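Local coordinates for fervidolysin (PDB 1R6V), which degrades keratin into peptides as a subtilisin-like serine protease, allowing Fervidobacterium pennivorans to grow on native feathers, at residues 604-612 / 641-649; 40-51 / 80-89. The protein carries 1 engineered substitution. All blocks are in the same frame, centred on the assembly; numbering follows the deposited sequence.

Contact 1: residues 604-612 / 641-649; sequences QISFGIQTL and GTTWTIIDD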
loop_
_atom_site.group_PDB
_atom_site.type_symbol
_atom_site.label_atom_id
_atom_site.label_comp_id
_atom_site.label_asym_id
_atom_site.label_seq_id
_atom_site.Cartn_x
_atom_site.Cartn_y
_atom_site.Cartn_z
ATOM N N GLN A 604 -13.501 8.514 22.003
ATOM C CA GLN A 604 -12.458 9.470 22.350
ATOM C C GLN A 604 -13.069 10.608 23.150
ATOM O O GLN A 604 -14.038 11.241 22.721
ATOM C CB GLN A 604 -11.771 9.941 21.068
ATOM C CG GLN A 604 -11.085 8.750 20.385
ATOM C CD GLN A 604 -10.573 9.053 18.997
ATOM O OE1 GLN A 604 -11.251 9.706 18.206
ATOM N NE2 GLN A 604 -9.375 8.561 18.685
ATOM N N ILE A 605 -12.509 10.844 24.332
ATOM C CA ILE A 605 -13.041 11.862 25.227
ATOM C C ILE A 605 -11.990 12.795 25.787
ATOM O O ILE A 605 -10.791 12.554 25.647
ATOM C CB ILE A 605 -13.767 11.205 26.437
ATOM C CG1 ILE A 605 -12.787 10.320 27.219
ATOM C CG2 ILE A 605 -14.969 10.386 25.961
ATOM C CD1 ILE A 605 -13.385 9.635 28.458
ATOM N N SER A 606 -12.469 13.872 26.406
ATOM C CA SER A 606 -11.616 14.847 27.078
ATOM C C SER A 606 -12.253 15.070 28.452
ATOM O O SER A 606 -13.449 14.817 28.645
ATOM C CB SER A 606 -11.542 16.176 26.303
ATOM O OG SER A 606 -10.921 15.985 25.039
ATOM N N PHE A 607 -11.448 15.544 29.400
ATOM C CA PHE A 607 -11.908 15.764 30.774
ATOM C C PHE A 607 -11.943 17.239 31.119
ATOM O O PHE A 607 -11.047 17.983 30.760
ATOM C CB PHE A 607 -10.968 15.069 31.776
ATOM C CG PHE A 607 -10.728 13.613 31.488
ATOM C CD1 PHE A 607 -11.795 12.744 31.318
ATOM C CD2 PHE A 607 -9.429 13.106 31.427
ATOM C CE1 PHE A 607 -11.585 11.387 31.096
ATOM C CE2 PHE A 607 -9.204 11.749 31.205
ATOM C CZ PHE A 607 -10.288 10.887 31.039
ATOM N N GLY A 608 -12.979 17.659 31.822
ATOM C CA GLY A 608 -13.035 19.058 32.192
ATOM C C GLY A 608 -13.660 19.255 33.551
ATOM O O GLY A 608 -14.115 18.315 34.202
ATOM N N ILE A 609 -13.669 20.508 33.978
ATOM C CA ILE A 609 -14.265 20.881 35.237
ATOM C C ILE A 609 -15.054 22.159 34.983
ATOM O O ILE A 609 -14.612 23.038 34.241
ATOM C CB ILE A 609 -13.186 21.113 36.316
ATOM C CG1 ILE A 609 -12.521 19.775 36.644
ATOM C CG2 ILE A 609 -13.806 21.719 37.565
ATOM C CD1 ILE A 609 -11.537 19.819 37.749
ATOM N N GLN A 610 -16.246 22.223 35.556
ATOM C CA GLN A 610 -17.082 23.410 35.431
ATOM C C GLN A 610 -17.570 23.799 36.825
ATOM O O GLN A 610 -17.691 22.958 37.712
ATOM C CB GLN A 610 -18.285 23.151 34.520
ATOM C CG GLN A 610 -19.226 22.052 34.988
ATOM C CD GLN A 610 -20.513 21.995 34.166
ATOM O OE1 GLN A 610 -21.582 22.425 34.617
ATOM N NE2 GLN A 610 -20.407 21.473 32.948
ATOM N N THR A 611 -17.834 25.087 37.001
ATOM C CA THR A 611 -18.328 25.619 38.269
ATOM C C THR A 611 -19.453 26.597 37.928
ATOM O O THR A 611 -19.415 27.235 36.879
ATOM C CB THR A 611 -17.211 26.360 39.028
ATOM O OG1 THR A 611 -17.755 26.978 40.203
ATOM C CG2 THR A 611 -16.589 27.419 38.144
ATOM N N LEU A 612 -20.444 26.714 38.812
ATOM C CA LEU A 612 -21.586 27.599 38.584
ATOM C C LEU A 612 -21.170 29.069 38.547
ATOM O O LEU A 612 -21.670 29.845 37.731
ATOM C CB LEU A 612 -22.648 27.384 39.672
ATOM C CG LEU A 612 -24.052 27.953 39.414
ATOM C CD1 LEU A 612 -24.673 27.247 38.213
ATOM C CD2 LEU A 612 -24.931 27.754 40.645
ATOM N N GLY A 641 -12.162 34.361 36.589
ATOM C CA GLY A 641 -13.182 34.913 35.717
ATOM C C GLY A 641 -13.858 33.898 34.818
ATOM O O GLY A 641 -14.815 34.245 34.127
ATOM N N THR A 642 -13.380 32.653 34.821
ATOM C CA THR A 642 -13.971 31.613 33.980
ATOM C C THR A 642 -14.714 30.571 34.816
ATOM O O THR A 642 -14.508 30.475 36.023
ATOM C CB THR A 642 -12.902 30.898 33.123
ATOM O OG1 THR A 642 -12.068 30.090 33.961
ATOM C CG2 THR A 642 -12.034 31.915 32.397
ATOM N N THR A 643 -15.576 29.794 34.163
ATOM C CA THR A 643 -16.367 28.778 34.843
ATOM C C THR A 643 -16.054 27.355 34.394
ATOM O O THR A 643 -16.724 26.419 34.808
ATOM C CB THR A 643 -17.864 29.014 34.622
ATOM O OG1 THR A 643 -18.109 29.160 33.218
ATOM C CG2 THR A 643 -18.324 30.272 35.348
ATOM N N TRP A 644 -15.050 27.192 33.546
ATOM C CA TRP A 644 -14.695 25.846 33.095
ATOM C C TRP A 644 -13.301 25.758 32.512
ATOM O O TRP A 644 -12.746 26.744 32.028
ATOM C CB TRP A 644 -15.700 25.345 32.046
ATOM C CG TRP A 644 -15.666 26.107 30.749
ATOM C CD1 TRP A 644 -16.232 27.327 30.500
ATOM C CD2 TRP A 644 -14.991 25.725 29.541
ATOM N NE1 TRP A 644 -15.952 27.728 29.215
ATOM C CE2 TRP A 644 -15.191 26.768 28.603
ATOM C CE3 TRP A 644 -14.238 24.607 29.159
ATOM C CZ2 TRP A 644 -14.661 26.727 27.305
ATOM C CZ3 TRP A 644 -13.709 24.564 27.862
ATOM C CH2 TRP A 644 -13.926 25.622 26.951
ATOM N N THR A 645 -12.718 24.568 32.573
ATOM C CA THR A 645 -11.415 24.365 31.980
ATOM C C THR A 645 -11.258 22.894 31.632
ATOM O O THR A 645 -12.076 22.071 32.035
ATOM C CB THR A 645 -10.263 24.824 32.907
ATOM O OG1 THR A 645 -9.047 24.828 32.158
ATOM C CG2 THR A 645 -10.110 23.893 34.115
ATOM N N ILE A 646 -10.219 22.588 30.863
ATOM C CA ILE A 646 -9.932 21.216 30.442
ATOM C C ILE A 646 -8.697 20.729 31.199
ATOM O O ILE A 646 -7.784 21.499 31.463
ATOM C CB ILE A 646 -9.644 21.135 28.910
ATOM C CG1 ILE A 646 -10.868 21.600 28.118
ATOM C CG2 ILE A 646 -9.316 19.704 28.508
ATOM C CD1 ILE A 646 -10.998 23.087 28.042
ATOM N N ILE A 647 -8.672 19.445 31.529
ATOM C CA ILE A 647 -7.561 18.862 32.277
ATOM C C ILE A 647 -6.962 17.689 31.522
ATOM O O ILE A 647 -7.685 16.765 31.165
ATOM C CB ILE A 647 -8.045 18.283 33.625
ATOM C CG1 ILE A 647 -8.823 19.336 34.419
ATOM C CG2 ILE A 647 -6.853 17.753 34.418
ATOM C CD1 ILE A 647 -7.988 20.473 34.900
ATOM N N ASP A 648 -5.652 17.694 31.299
ATOM C CA ASP A 648 -5.035 16.560 30.619
ATOM C C ASP A 648 -3.535 16.500 30.886
ATOM O O ASP A 648 -3.008 17.313 31.659
ATOM C CB ASP A 648 -5.345 16.596 29.112
ATOM C CG ASP A 648 -4.829 17.840 28.436
ATOM O OD1 ASP A 648 -3.673 18.223 28.712
ATOM O OD2 ASP A 648 -5.578 18.424 27.612
ATOM N N ASP A 649 -2.834 15.548 30.271
ATOM C CA ASP A 649 -1.406 15.432 30.531
ATOM C C ASP A 649 -0.551 16.539 29.943
ATOM O O ASP A 649 0.663 16.575 30.151
ATOM C CB ASP A 649 -0.861 14.040 30.118
ATOM C CG ASP A 649 -1.445 13.511 28.816
ATOM O OD1 ASP A 649 -2.481 14.028 28.343
ATOM O OD2 ASP A 649 -0.871 12.541 28.270
HETATM O O HOH W 1 -8.766 15.653 28.966
#
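Ile-609 lays its CD1 against CG1 of Ile-647 (4.3 Å), a loose overlap on the inner face of an antiparallel strand pair in the second beta-sandwich domain. Both isoleucines also touch Ile-621, and Phe-607 touches Val-625, so strand 619-627 of the facing sheet completes the sandwich interior. This pair is a good example of how strand edges are divided: 604-610 gives this edge to 644-647 and, further toward its start, to 666-669, while strand 573-577 takes the other edge.

Ile-609 and Thr-645 form a hydrogen-bonded pair, each N reaching the other's O at 3.0 Å. Beyond it Thr-611 N donates to Thr-643 O at 2.8 Å. There CB of Thr-643 sits 3.3 Å from Thr-611 O, and CG2 of Thr-611 lies against O and CA of Thr-643. Thr-611 turns OG1 opposite its own backbone N (chi1 175°), where the hydroxyl bonds to Lys-570 O and leaves the methyl to meet the backbone of Thr-643.

On the other face, the side chains of Gln-610 and Trp-644 approach each other at their CB atoms, 4.2 Å apart, and Trp-644 leads its indole away from strand 604-610. Next to them Gly-608 and Ile-646 form a non-hydrogen-bonded pair, and Ile-646 places CG2 3.3 Å from Phe-607 O.

Ile-647 N donates to that same Phe-607 O in a nearly straight bond (171°), but the return link is made by one water, which accepts from Phe-607 N and donates to Ile-647 O, both at 2.7 Å.

Contact 2: residues 40-51 / 80-89; sequences DRSEVDKIVKAV and KIKALALKGI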
loop_
_atom_site.group_PDB
_atom_site.type_symbol
_atom_site.label_atom_id
_atom_site.label_comp_id
_atom_site.label_asym_id
_atom_site.label_seq_id
_atom_site.Cartn_x
_atom_site.Cartn_y
_atom_site.Cartn_z
ATOM N N ASP A 40 -18.894 9.951 1.281
ATOM C CA ASP A 40 -19.812 10.986 0.794
ATOM C C ASP A 40 -19.037 12.082 0.057
ATOM O O ASP A 40 -18.386 12.919 0.674
ATOM C CB ASP A 40 -20.572 11.566 1.995
ATOM C CG ASP A 40 -21.468 12.740 1.638
ATOM O OD1 ASP A 40 -21.517 13.159 0.465
ATOM O OD2 ASP A 40 -22.129 13.249 2.567
ATOM N N ARG A 41 -19.099 12.065 -1.271
ATOM C CA ARG A 41 -18.375 13.046 -2.082
ATOM C C ARG A 41 -18.639 14.500 -1.664
ATOM O O ARG A 41 -17.762 15.349 -1.783
ATOM C CB ARG A 41 -18.721 12.854 -3.572
ATOM C CG ARG A 41 -18.123 13.902 -4.537
ATOM C CD ARG A 41 -16.582 13.954 -4.469
ATOM N NE ARG A 41 -15.996 14.986 -5.340
ATOM C CZ ARG A 41 -15.868 16.273 -5.022
ATOM N NH1 ARG A 41 -16.284 16.722 -3.844
ATOM N NH2 ARG A 41 -15.312 17.119 -5.880
ATOM N N SER A 42 -19.838 14.792 -1.168
ATOM C CA SER A 42 -20.135 16.166 -0.773
ATOM C C SER A 42 -19.277 16.640 0.410
ATOM O O SER A 42 -18.935 17.826 0.512
ATOM C CB SER A 42 -21.627 16.324 -0.442
ATOM O OG SER A 42 -21.968 15.665 0.762
ATOM N N GLU A 43 -18.907 15.715 1.288
ATOM C CA GLU A 43 -18.096 16.074 2.443
ATOM C C GLU A 43 -16.710 16.528 2.033
ATOM O O GLU A 43 -16.055 17.277 2.758
ATOM C CB GLU A 43 -17.968 14.897 3.418
ATOM C CG GLU A 43 -19.184 14.679 4.301
ATOM C CD GLU A 43 -19.398 15.811 5.302
ATOM O OE1 GLU A 43 -18.614 15.941 6.274
ATOM O OE2 GLU A 43 -20.358 16.584 5.116
ATOM N N VAL A 44 -16.245 16.053 0.884
ATOM C CA VAL A 44 -14.925 16.438 0.407
ATOM C C VAL A 44 -14.908 17.948 0.187
ATOM O O VAL A 44 -13.882 18.599 0.376
ATOM C CB VAL A 44 -14.569 15.708 -0.916
ATOM C CG1 VAL A 44 -13.200 16.145 -1.413
ATOM C CG2 VAL A 44 -14.572 14.191 -0.683
ATOM N N ASP A 45 -16.051 18.510 -0.187
ATOM C CA ASP A 45 -16.104 19.941 -0.426
ATOM C C ASP A 45 -15.812 20.746 0.843
ATOM O O ASP A 45 -15.353 21.880 0.754
ATOM C CB ASP A 45 -17.456 20.331 -1.026
ATOM C CG ASP A 45 -17.684 19.708 -2.403
ATOM O OD1 ASP A 45 -16.690 19.486 -3.133
ATOM O OD2 ASP A 45 -18.857 19.456 -2.755
ATOM N N LYS A 46 -16.067 20.157 2.014
ATOM C CA LYS A 46 -15.781 20.830 3.277
ATOM C C LYS A 46 -14.263 20.915 3.463
ATOM O O LYS A 46 -13.756 21.875 4.037
ATOM C CB LYS A 46 -16.411 20.079 4.449
ATOM C CG LYS A 46 -17.929 20.130 4.464
ATOM C CD LYS A 46 -18.480 19.364 5.653
ATOM C CE LYS A 46 -20.001 19.488 5.753
ATOM N NZ LYS A 46 -20.516 18.701 6.907
ATOM N N ILE A 47 -13.541 19.903 2.976
ATOM C CA ILE A 47 -12.084 19.902 3.055
ATOM C C ILE A 47 -11.519 20.897 2.039
ATOM O O ILE A 47 -10.570 21.621 2.336
ATOM C CB ILE A 47 -11.497 18.496 2.751
ATOM C CG1 ILE A 47 -11.896 17.520 3.855
ATOM C CG2 ILE A 47 -9.975 18.569 2.648
ATOM C CD1 ILE A 47 -11.485 16.054 3.589
ATOM N N VAL A 48 -12.094 20.932 0.838
ATOM C CA VAL A 48 -11.609 21.850 -0.192
ATOM C C VAL A 48 -11.697 23.286 0.319
ATOM O O VAL A 48 -10.747 24.060 0.202
ATOM C CB VAL A 48 -12.418 21.693 -1.511
ATOM C CG1 VAL A 48 -12.048 22.794 -2.500
ATOM C CG2 VAL A 48 -12.110 20.327 -2.132
ATOM N N LYS A 49 -12.828 23.628 0.912
ATOM C CA LYS A 49 -12.992 24.973 1.439
ATOM C C LYS A 49 -12.063 25.246 2.620
ATOM O O LYS A 49 -11.480 26.328 2.720
ATOM C CB LYS A 49 -14.442 25.197 1.847
ATOM C CG LYS A 49 -15.395 25.042 0.689
ATOM C CD LYS A 49 -16.822 25.233 1.127
ATOM C CE LYS A 49 -17.783 24.895 0.007
ATOM N NZ LYS A 49 -19.189 24.957 0.502
ATOM N N ALA A 50 -11.907 24.267 3.507
ATOM C CA ALA A 50 -11.047 24.458 4.673
ATOM C C ALA A 50 -9.592 24.724 4.296
ATOM O O ALA A 50 -8.903 25.501 4.957
ATOM C CB ALA A 50 -11.140 23.248 5.600
ATOM N N VAL A 51 -9.110 24.091 3.236
ATOM C CA VAL A 51 -7.726 24.311 2.839
ATOM C C VAL A 51 -7.670 25.220 1.614
ATOM O O VAL A 51 -6.590 25.585 1.146
ATOM C CB VAL A 51 -7.011 22.957 2.537
ATOM C CG1 VAL A 51 -7.182 22.009 3.712
ATOM C CG2 VAL A 51 -7.553 22.330 1.264
ATOM N N LYS A 80 -5.909 22.101 9.360
ATOM C CA LYS A 80 -7.181 22.705 8.964
ATOM C C LYS A 80 -8.330 21.703 8.912
ATOM O O LYS A 80 -9.496 22.084 8.951
ATOM C CB LYS A 80 -7.059 23.339 7.576
ATOM C CG LYS A 80 -6.247 24.619 7.523
ATOM C CD LYS A 80 -7.087 25.797 7.966
ATOM C CE LYS A 80 -6.367 27.102 7.696
ATOM N NZ LYS A 80 -7.289 28.269 7.805
ATOM N N ILE A 81 -7.988 20.421 8.816
ATOM C CA ILE A 81 -8.965 19.353 8.688
ATOM C C ILE A 81 -9.292 18.601 9.975
ATOM O O ILE A 81 -10.440 18.226 10.201
ATOM C CB ILE A 81 -8.462 18.291 7.663
ATOM C CG1 ILE A 81 -8.220 18.939 6.292
ATOM C CG2 ILE A 81 -9.483 17.153 7.541
ATOM C CD1 ILE A 81 -7.477 18.023 5.299
ATOM N N LYS A 82 -8.272 18.409 10.806
ATOM C CA LYS A 82 -8.392 17.629 12.036
ATOM C C LYS A 82 -9.488 17.985 13.011
ATOM O O LYS A 82 -9.935 17.127 13.777
ATOM C CB LYS A 82 -7.055 17.605 12.770
ATOM C CG LYS A 82 -6.722 18.857 13.554
ATOM C CD LYS A 82 -5.255 18.853 13.944
ATOM C CE LYS A 82 -4.908 20.102 14.740
ATOM N NZ LYS A 82 -3.443 20.283 14.919
ATOM N N ALA A 83 -9.937 19.235 12.993
ATOM C CA ALA A 83 -10.989 19.641 13.914
ATOM C C ALA A 83 -12.308 19.959 13.211
ATOM O O ALA A 83 -13.190 20.579 13.806
ATOM C CB ALA A 83 -10.521 20.860 14.741
ATOM N N LEU A 84 -12.454 19.530 11.957
ATOM C CA LEU A 84 -13.682 19.805 11.202
ATOM C C LEU A 84 -14.873 18.918 11.528
ATOM O O LEU A 84 -16.009 19.257 11.200
ATOM C CB LEU A 84 -13.424 19.728 9.696
ATOM C CG LEU A 84 -12.454 20.755 9.122
ATOM C CD1 LEU A 84 -12.310 20.532 7.619
ATOM C CD2 LEU A 84 -12.969 22.166 9.411
ATOM N N ALA A 85 -14.620 17.772 12.148
ATOM C CA ALA A 85 -15.705 16.875 12.512
ATOM C C ALA A 85 -16.453 16.315 11.300
ATOM O O ALA A 85 -17.684 16.279 11.282
ATOM C CB ALA A 85 -16.684 17.598 13.434
ATOM N N LEU A 86 -15.709 15.876 10.292
ATOM C CA LEU A 86 -16.309 15.316 9.088
ATOM C C LEU A 86 -16.833 13.915 9.407
ATOM O O LEU A 86 -16.284 13.231 10.262
ATOM C CB LEU A 86 -15.255 15.246 7.984
ATOM C CG LEU A 86 -14.472 16.545 7.777
ATOM C CD1 LEU A 86 -13.374 16.334 6.737
ATOM C CD2 LEU A 86 -15.419 17.649 7.346
ATOM N N LYS A 87 -17.893 13.479 8.738
ATOM C CA LYS A 87 -18.406 12.143 9.031
ATOM C C LYS A 87 -18.321 11.155 7.862
ATOM O O LYS A 87 -18.150 9.949 8.068
ATOM C CB LYS A 87 -19.853 12.223 9.527
ATOM C CG LYS A 87 -20.893 12.449 8.442
ATOM C CD LYS A 87 -20.775 13.824 7.813
ATOM C CE LYS A 87 -21.810 14.012 6.692
ATOM N NZ LYS A 87 -23.222 13.815 7.157
ATOM N N GLY A 88 -18.437 11.656 6.642
ATOM C CA GLY A 88 -18.384 10.766 5.498
ATOM C C GLY A 88 -17.052 10.721 4.777
ATOM O O GLY A 88 -17.021 10.578 3.560
ATOM N N ILE A 89 -15.958 10.846 5.525
ATOM C CA ILE A 89 -14.613 10.801 4.945
ATOM C C ILE A 89 -13.921 9.537 5.456
ATOM O O ILE A 89 -13.979 9.242 6.652
ATOM C CB ILE A 89 -13.778 12.048 5.369
ATOM C CG1 ILE A 89 -14.348 13.324 4.733
ATOM C CG2 ILE A 89 -12.317 11.884 4.958
ATOM C CD1 ILE A 89 -14.474 13.298 3.228
#
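Ile-47 meets Leu-86 at about a right angle, its CG1 only 3.4 Å from Leu-86 CD1, tighter than ordinary van der Waals contact. The same isoleucine turns its other branch to Ile-81, CG2 to CD1 at 3.7 Å, and its CD1 reaches tip to tip toward CD1 of Ile-89. One helical side chain thus joins three residues spread along the partner segment. A turn of helix later, Ala-50 presents its methyl to CD1 of Leu-84 (3.6 Å), and its carbonyl O lies beside the aliphatic chain of Lys-80.

At Glu-43 charge joins the apolar patch: its CB packs on CD1 of Ile-89, while a fold at chi2 (-67°) brings its carboxylate against the Lys-87 chain. The two side chains cross at about a right angle, Lys-87 CE coming 3.3 Å from Glu-43 CD; the ammonium group itself stays beyond salt-bridge range. The salt bridge of this carboxylate is instead made within the helix, by Lys-46 NZ at 2.8 Å on the syn lone pair of OE2. The extended Lys-46 chain also runs past CD2 of Leu-86 in the opposite direction.

Further out, a main-chain bond and an N-cap meet at the start of the helix. Asp-40 N donates to Gly-88 O (3.0 Å, 173°), while Asp-40 OD1 caps by accepting from Ser-42 N and from Ser-42 OG, both on one face of the carboxylate. A type I turn runs from Ile-81 to Leu-84.

The beta-alpha-beta-beta-alpha-beta order of this prodomain and its antiparallel sheet, 54-59, 64-68, 33-38, 89-93, are consistent with the ferredoxin-like fold of subtilisin propeptides. Helices 41-51 and 74-81 lie against that sheet, Ile-47 reaching strands 33-38 and 64-68, Ile-81 joining it on Ile-34, and Ile-89 beginning edge strand 89-93.

In the fold
Contact 1 and contact 2 illustrate two ways of joining distant chain segments: by backbone pairing within a sheet, and by side chains between a helix and the turn-rich segment leading into a strand. In 604-612/641-649 main-chain bonds dominate and few side chains meet; in 40-51/80-89 a single main-chain bond sits beside a broad aliphatic patch rimmed by lysines and carboxylates. Contact 1 is the more buried, with seven of twelve touching residues buried and one exposed, against six of fourteen and three exposed lysines in contact 2. The centres of contact 1 and contact 2 lie about 27 Å apart and share no element, yet their domains meet where Leu-84 touches Gln-660.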